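Local coordinates for protein ASCH domain (Vibrio cholerae TMA 21, PDB 3S9X) that is of unknown function but, as an ASCH domain of the PUA clan, may bind RNA, at residues G70-V82 with I90-Q102. Numbering follows the deposited sequence.
Sequences GELMPQVGHLQVV and ICIIEITSVSKCQ
V82 and C91 pair near the connection between the strands of an antiparallel beta hairpin, part of the mixed sheet of this PUA-like ASCH domain. Hydrogen-bonded pairs (Q80 with I93, V82 with C91) alternate with non-hydrogen-bonded ones (L79 with E94, V81 with I92). V82 N reaches C91 O at 2.8 Å, while V82 O receives I90 N and, weakly, C91 N, making a classic bulge where I90 and C91 both face V82. Just before the strand, a type II turn runs from Q75 to H78; H78 O takes I95 N and G77 N bonds I95 O at 2.8 Å. Glycine suits G77, with phi 90°, because a CB would jam against V76 O.

Apolar packing follows the two faces. V82 CG2 meets I93 CG1 at 3.7 Å, the branched chains crossing at about a right angle, on the face that helix 41-52 covers. On the other face L79 CD2 lies 3.8 Å from E94 CB, the aliphatic base of a glutamate whose OE1 bonds Y29.

H78 nitrogens bond S31 and S33, which fixes its ring, while I95 CD1 comes obliquely to it. Before the turn, rigid P74 sets CG against V98 CG1. Selenomethionine M73 bends at chi2 (-81°) and chi3 (-69°), bringing CE 3.9 Å from V98 CG1.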
ATOM      1  N   GLY A  70       0.340 -17.552   2.365  1.00 21.74           N
ATOM      2  CA  GLY A  70       0.447 -17.363   3.795  1.00 22.68           C
ATOM      3  C   GLY A  70       0.919 -16.007   4.283  1.00 22.31           C
ATOM      4  O   GLY A  70       1.288 -15.873   5.435  1.00 24.25           O
ATOM      5  N   GLU A  71       0.922 -15.003   3.417  1.00 20.76           N
ATOM      6  CA  GLU A  71       1.238 -13.657   3.826  1.00 21.10           C
ATOM      7  C   GLU A  71       0.200 -13.145   4.802  1.00 19.50           C
ATOM      8  O   GLU A  71      -0.958 -13.515   4.728  1.00 18.96           O
ATOM      9  CB  GLU A  71       1.383 -12.755   2.647  1.00 21.42           C
ATOM     10  CG  GLU A  71       2.605 -13.062   1.785  1.00 26.99           C
ATOM     11  CD  GLU A  71       2.997 -11.891   0.834  1.00 33.07           C
ATOM     12  OE1 GLU A  71       3.924 -12.148   0.001  1.00 39.95           O
ATOM     13  OE2 GLU A  71       2.406 -10.753   0.939  1.00 37.64           O
ATOM     14  N   LEU A  72       0.629 -12.350   5.761  1.00 21.04           N
ATOM     15  CA  LEU A  72      -0.335 -11.810   6.712  1.00 21.18           C
ATOM     16  C   LEU A  72      -1.223 -10.744   6.072  1.00 18.68           C
ATOM     17  O   LEU A  72      -0.750  -9.838   5.348  1.00 20.33           O
ATOM     18  CB  LEU A  72       0.361 -11.196   7.955  1.00 23.74           C
ATOM     19  CG  LEU A  72       1.260 -12.084   8.802  1.00 29.47           C
ATOM     20  CD1 LEU A  72       1.714 -11.471  10.164  1.00 37.14           C
ATOM     21  CD2 LEU A  72       0.569 -13.460   9.004  1.00 31.51           C
HETATM   22  N   MSE A  73      -2.518 -10.861   6.336  1.00 17.04           N
HETATM   23  CA  MSE A  73      -3.424  -9.831   5.820  1.00 15.70           C
HETATM   24  C   MSE A  73      -3.100  -8.442   6.363  1.00 15.41           C
HETATM   25  O   MSE A  73      -2.706  -8.284   7.523  1.00 16.39           O
HETATM   26  CB  MSE A  73      -4.876 -10.142   6.168  1.00 16.46           C
HETATM   27  CG  MSE A  73      -5.440 -11.238   5.251  1.00 18.62           C
HETATM   28 SE   MSE A  73      -6.006 -10.643   3.607  1.00 15.11          SE
HETATM   29  CE  MSE A  73      -7.538  -9.630   4.179  1.00 14.64           C
ATOM     30  N   PRO A  74      -3.297  -7.427   5.533  1.00 15.28           N
ATOM     31  CA  PRO A  74      -3.232  -6.058   6.043  1.00 14.13           C
ATOM     32  C   PRO A  74      -4.292  -5.818   7.113  1.00 12.91           C
ATOM     33  O   PRO A  74      -5.371  -6.404   7.027  1.00 14.39           O
ATOM     34  CB  PRO A  74      -3.455  -5.217   4.816  1.00 15.05           C
ATOM     35  CG  PRO A  74      -4.281  -5.968   3.998  1.00 15.68           C
ATOM     36  CD  PRO A  74      -3.750  -7.451   4.146  1.00 15.80           C
ATOM     37  N   GLN A  75      -3.965  -4.982   8.087  1.00 13.24           N
ATOM     38  CA  GLN A  75      -4.824  -4.694   9.216  1.00 13.33           C
ATOM     39  C   GLN A  75      -5.116  -3.211   9.315  1.00 11.14           C
ATOM     40  O   GLN A  75      -4.223  -2.368   9.184  1.00 10.80           O
ATOM     41  CB  GLN A  75      -4.093  -4.979  10.575  1.00 17.64           C
ATOM     42  CG  GLN A  75      -4.010  -6.258  11.065  1.00 22.49           C
ATOM     43  CD  GLN A  75      -2.986  -6.413  12.173  1.00 16.96           C
ATOM     44  OE1 GLN A  75      -2.728  -5.516  13.083  1.00 14.59           O
ATOM     45  NE2 GLN A  75      -2.396  -7.589  12.174  1.00 25.31           N
ATOM     46  N   VAL A  76      -6.363  -2.882   9.619  1.00 11.66           N
ATOM     47  CA  VAL A  76      -6.728  -1.568  10.053  1.00 10.31           C
ATOM     48  C   VAL A  76      -5.810  -1.103  11.173  1.00 10.83           C
ATOM     49  O   VAL A  76      -5.530  -1.887  12.094  1.00 12.09           O
ATOM     50  CB  VAL A  76      -8.234  -1.459  10.391  1.00 11.83           C
ATOM     51  CG1 VAL A  76      -8.599  -0.163  11.032  1.00 13.10           C
ATOM     52  CG2 VAL A  76      -9.089  -1.722   9.117  1.00 14.81           C
ATOM     53  N   GLY A  77      -5.330   0.138  11.078  1.00  9.92           N
ATOM     54  CA  GLY A  77      -4.472   0.715  12.095  1.00  8.73           C
ATOM     55  C   GLY A  77      -2.973   0.487  11.868  1.00  9.91           C
ATOM     56  O   GLY A  77      -2.102   1.086  12.561  1.00 10.23           O
ATOM     57  N   HIS A  78      -2.599  -0.365  10.900  1.00  9.05           N
ATOM     58  CA  HIS A  78      -1.220  -0.491  10.491  1.00  8.25           C
ATOM     59  C   HIS A  78      -0.627   0.867  10.055  1.00  7.44           C
ATOM     60  O   HIS A  78      -1.280   1.583   9.303  1.00  8.97           O
ATOM     61  CB  HIS A  78      -1.155  -1.493   9.315  1.00  9.69           C
ATOM     62  CG  HIS A  78       0.228  -1.714   8.806  1.00  9.26           C
ATOM     63  ND1 HIS A  78       1.093  -2.649   9.347  1.00 10.05           N
ATOM     64  CD2 HIS A  78       0.877  -1.203   7.730  1.00  8.48           C
ATOM     65  CE1 HIS A  78       2.219  -2.650   8.656  1.00  8.94           C
ATOM     66  NE2 HIS A  78       2.111  -1.794   7.655  1.00  9.71           N
ATOM     67  N   LEU A  79       0.631   1.096  10.409  1.00  8.05           N
ATOM     68  CA  LEU A  79       1.379   2.220   9.906  1.00  7.93           C
ATOM     69  C   LEU A  79       2.488   1.740   8.955  1.00  7.78           C
ATOM     70  O   LEU A  79       3.261   0.869   9.265  1.00  9.55           O
ATOM     71  CB  LEU A  79       2.091   2.959  11.054  1.00  7.29           C
ATOM     72  CG  LEU A  79       1.188   3.667  12.043  1.00  9.55           C
ATOM     73  CD1 LEU A  79       2.024   4.250  13.201  1.00 10.54           C
ATOM     74  CD2 LEU A  79       0.423   4.792  11.341  1.00 10.35           C
ATOM     75  N   GLN A  80       2.516   2.381   7.793  1.00  7.68           N
ATOM     76  CA  GLN A  80       3.569   2.155   6.815  1.00  7.41           C
ATOM     77  C   GLN A  80       4.324   3.490   6.614  1.00  7.12           C
ATOM     78  O   GLN A  80       3.712   4.511   6.235  1.00  7.97           O
ATOM     79  CB  GLN A  80       3.072   1.633   5.477  1.00  8.06           C
ATOM     80  CG  GLN A  80       4.122   1.507   4.438  1.00  7.78           C
ATOM     81  CD  GLN A  80       3.687   0.996   3.104  1.00  8.57           C
ATOM     82  OE1 GLN A  80       2.607   0.388   2.994  1.00 11.65           O
ATOM     83  NE2 GLN A  80       4.531   1.217   2.061  1.00 10.10           N
ATOM     84  N   VAL A  81       5.645   3.424   6.768  1.00  6.75           N
ATOM     85  CA  VAL A  81       6.499   4.456   6.295  1.00  8.19           C
ATOM     86  C   VAL A  81       6.599   4.251   4.789  1.00  6.71           C
ATOM     87  O   VAL A  81       7.162   3.240   4.328  1.00  8.28           O
ATOM     88  CB  VAL A  81       7.906   4.495   6.968  1.00  8.74           C
ATOM     89  CG1 VAL A  81       8.718   5.617   6.356  1.00 10.55           C
ATOM     90  CG2 VAL A  81       7.763   4.557   8.504  1.00 10.59           C
ATOM     91  N   VAL A  82       6.085   5.209   4.047  1.00  7.33           N
ATOM     92  CA  VAL A  82       6.112   5.220   2.553  1.00  6.50           C
ATOM     93  C   VAL A  82       7.407   5.851   2.138  1.00  6.95           C
ATOM     94  O   VAL A  82       7.630   7.028   2.392  1.00  8.02           O
ATOM     95  CB  VAL A  82       4.891   5.940   1.976  1.00  7.82           C
ATOM     96  CG1 VAL A  82       4.956   5.956   0.426  1.00 10.27           C
ATOM     97  CG2 VAL A  82       3.584   5.367   2.544  1.00  8.84           C
ATOM     98  N   ILE A  90       9.060   9.412   2.757  1.00  7.34           N
ATOM     99  CA  ILE A  90       8.317  10.548   2.179  1.00  8.13           C
ATOM    100  C   ILE A  90       7.107  10.881   3.108  1.00  7.13           C
ATOM    101  O   ILE A  90       6.844  12.041   3.400  1.00  8.85           O
ATOM    102  CB  ILE A  90       7.817  10.175   0.790  1.00  8.66           C
ATOM    103  CG1 ILE A  90       9.017   9.884  -0.188  1.00  9.11           C
ATOM    104  CG2 ILE A  90       6.855  11.278   0.263  1.00  9.92           C
ATOM    105  CD1 ILE A  90      10.031  10.978  -0.273  1.00 11.37           C
ATOM    106  N   CYS A  91       6.381   9.876   3.573  1.00  7.17           N
ATOM    107  CA  CYS A  91       5.239  10.104   4.454  1.00  7.77           C
ATOM    108  C   CYS A  91       4.955   8.790   5.210  1.00  6.72           C
ATOM    109  O   CYS A  91       5.561   7.789   4.967  1.00  7.38           O
ATOM    110  CB  CYS A  91       4.043  10.647   3.703  1.00  6.86           C
ATOM    111  SG  CYS A  91       3.341   9.524   2.504  1.00  9.32           S
ATOM    112  N   ILE A  92       4.016   8.892   6.153  1.00  7.12           N
ATOM    113  CA  ILE A  92       3.560   7.732   6.877  1.00  6.64           C
ATOM    114  C   ILE A  92       2.028   7.631   6.651  1.00  6.37           C
ATOM    115  O   ILE A  92       1.333   8.641   6.844  1.00  7.96           O
ATOM    116  CB  ILE A  92       3.883   7.757   8.399  1.00  8.05           C
ATOM    117  CG1 ILE A  92       5.367   8.013   8.591  1.00  8.14           C
ATOM    118  CG2 ILE A  92       3.436   6.464   9.093  1.00  8.97           C
ATOM    119  CD1 ILE A  92       5.858   8.069  10.030  1.00  9.27           C
ATOM    120  N   ILE A  93       1.559   6.428   6.345  1.00  7.04           N
ATOM    121  CA  ILE A  93       0.170   6.159   6.166  1.00  7.69           C
ATOM    122  C   ILE A  93      -0.360   5.219   7.213  1.00  7.54           C
ATOM    123  O   ILE A  93       0.412   4.400   7.743  1.00  8.57           O
ATOM    124  CB  ILE A  93      -0.167   5.679   4.771  1.00  7.41           C
ATOM    125  CG1 ILE A  93       0.515   4.348   4.434  1.00  8.36           C
ATOM    126  CG2 ILE A  93       0.088   6.741   3.700  1.00  8.23           C
ATOM    127  CD1 ILE A  93       0.181   3.683   3.125  1.00 10.12           C
ATOM    128  N   GLU A  94      -1.668   5.334   7.524  1.00  7.65           N
ATOM    129  CA  GLU A  94      -2.358   4.465   8.488  1.00  8.15           C
ATOM    130  C   GLU A  94      -3.506   3.828   7.693  1.00  7.98           C
ATOM    131  O   GLU A  94      -4.314   4.512   7.033  1.00  9.12           O
ATOM    132  CB  GLU A  94      -2.970   5.273   9.655  1.00  8.74           C
ATOM    133  CG  GLU A  94      -3.629   4.375  10.679  1.00  8.98           C
ATOM    134  CD  GLU A  94      -4.067   5.119  11.889  1.00 12.60           C
ATOM    135  OE1 GLU A  94      -3.425   6.100  12.310  1.00 13.86           O
ATOM    136  OE2 GLU A  94      -5.029   4.605  12.528  1.00 17.98           O
ATOM    137  N   ILE A  95      -3.558   2.504   7.718  1.00  8.07           N
ATOM    138  CA  ILE A  95      -4.637   1.763   7.092  0.50  8.31           C
ATOM    139  C   ILE A  95      -5.970   2.052   7.795  1.00  9.42           C
ATOM    140  O   ILE A  95      -6.051   1.893   9.006  1.00  9.63           O
ATOM    141  CB  ILE A  95      -4.325   0.261   7.063  0.50  8.60           C
ATOM    142  CG1 ILE A  95      -3.086   0.013   6.180  0.50  9.95           C
ATOM    143  CG2 ILE A  95      -5.604  -0.546   6.590  0.50  7.26           C
ATOM    144  CD1 ILE A  95      -2.689  -1.454   5.890  0.50 11.57           C
ATOM    145  N   THR A  96      -7.008   2.366   7.009  1.00  9.65           N
ATOM    146  CA  THR A  96      -8.306   2.714   7.541  1.00 11.01           C
ATOM    147  C   THR A  96      -9.405   1.679   7.214  1.00 10.13           C
ATOM    148  O   THR A  96     -10.354   1.581   7.967  1.00 11.24           O
ATOM    149  CB  THR A  96      -8.771   4.128   7.075  1.00 12.23           C
ATOM    150  OG1 THR A  96      -8.789   4.067   5.676  1.00 13.02           O
ATOM    151  CG2 THR A  96      -7.801   5.240   7.583  1.00 13.44           C
ATOM    152  N   SER A  97      -9.207   0.834   6.206  1.00 10.49           N
ATOM    153  CA  SER A  97     -10.145  -0.225   5.877  1.00 11.07           C
ATOM    154  C   SER A  97      -9.515  -1.261   5.009  1.00 10.37           C
ATOM    155  O   SER A  97      -8.570  -0.968   4.272  1.00 10.48           O
ATOM    156  CB  SER A  97     -11.398   0.311   5.191  1.00 11.97           C
ATOM    157  OG  SER A  97     -11.170   0.774   3.908  1.00 15.40           O
ATOM    158  N   VAL A  98     -10.024  -2.473   5.086  1.00 10.85           N
ATOM    159  CA  VAL A  98      -9.568  -3.646   4.306  1.00 10.88           C
ATOM    160  C   VAL A  98     -10.805  -4.427   3.862  1.00 10.88           C
ATOM    161  O   VAL A  98     -11.748  -4.625   4.639  1.00 12.50           O
ATOM    162  CB  VAL A  98      -8.636  -4.527   5.119  1.00 11.94           C
ATOM    163  CG1 VAL A  98      -8.190  -5.752   4.316  1.00 13.18           C
ATOM    164  CG2 VAL A  98      -7.435  -3.784   5.585  1.00 12.79           C
ATOM    165  N   SER A  99     -10.865  -4.765   2.582  1.00 11.36           N
ATOM    166  CA  SER A  99     -11.974  -5.582   2.063  1.00 11.83           C
ATOM    167  C   SER A  99     -11.508  -6.319   0.820  1.00  9.80           C
ATOM    168  O   SER A  99     -10.333  -6.222   0.463  1.00 12.05           O
ATOM    169  CB  SER A  99     -13.172  -4.684   1.723  1.00 13.47           C
ATOM    170  OG  SER A  99     -12.929  -3.933   0.551  1.00 19.17           O
ATOM    171  N   LYS A 100     -12.419  -7.116   0.251  1.00 11.77           N
ATOM    172  CA  LYS A 100     -12.084  -7.890  -0.961  1.00 12.38           C
ATOM    173  C   LYS A 100     -13.051  -7.641  -2.111  1.00 12.10           C
ATOM    174  O   LYS A 100     -14.235  -7.390  -1.860  1.00 14.74           O
ATOM    175  CB  LYS A 100     -12.057  -9.397  -0.693  1.00 13.95           C
ATOM    176  CG  LYS A 100     -11.127  -9.804   0.417  1.00 14.70           C
ATOM    177  CD  LYS A 100     -11.113 -11.272   0.663  1.00 17.74           C
ATOM    178  CE  LYS A 100     -10.253 -11.669   1.806  1.00 19.17           C
ATOM    179  NZ  LYS A 100     -10.859 -11.332   3.146  1.00 20.86           N
ATOM    180  N   CYS A 101     -12.536  -7.709  -3.330  1.00 10.95           N
ATOM    181  CA  CYS A 101     -13.430  -7.709  -4.518  0.50 10.30           C
ATOM    182  C   CYS A 101     -12.692  -8.326  -5.662  1.00 11.09           C
ATOM    183  O   CYS A 101     -11.483  -8.406  -5.657  1.00 12.51           O
ATOM    184  CB  CYS A 101     -13.945  -6.320  -5.016  0.50  9.58           C
ATOM    185  SG  CYS A 101     -12.643  -5.341  -5.908  0.50  9.78           S
ATOM    186  N   GLN A 102     -13.467  -8.860  -6.609  1.00 11.31           N
ATOM    187  CA  GLN A 102     -12.857  -9.415  -7.810  1.00 11.42           C
ATOM    188  C   GLN A 102     -12.241  -8.330  -8.647  1.00 11.00           C
ATOM    189  O   GLN A 102     -12.808  -7.248  -8.775  1.00 10.98           O
ATOM    190  CB  GLN A 102     -13.819 -10.273  -8.638  1.00 13.19           C
ATOM    191  CG  GLN A 102     -14.111 -11.573  -7.951  1.00 13.48           C
ATOM    192  CD  GLN A 102     -14.912 -12.522  -8.848  1.00 10.89           C
ATOM    193  OE1 GLN A 102     -15.201 -12.237 -10.097  1.00 15.06           O
ATOM    194  NE2 GLN A 102     -15.272 -13.572  -8.308  1.00 10.73           N
TER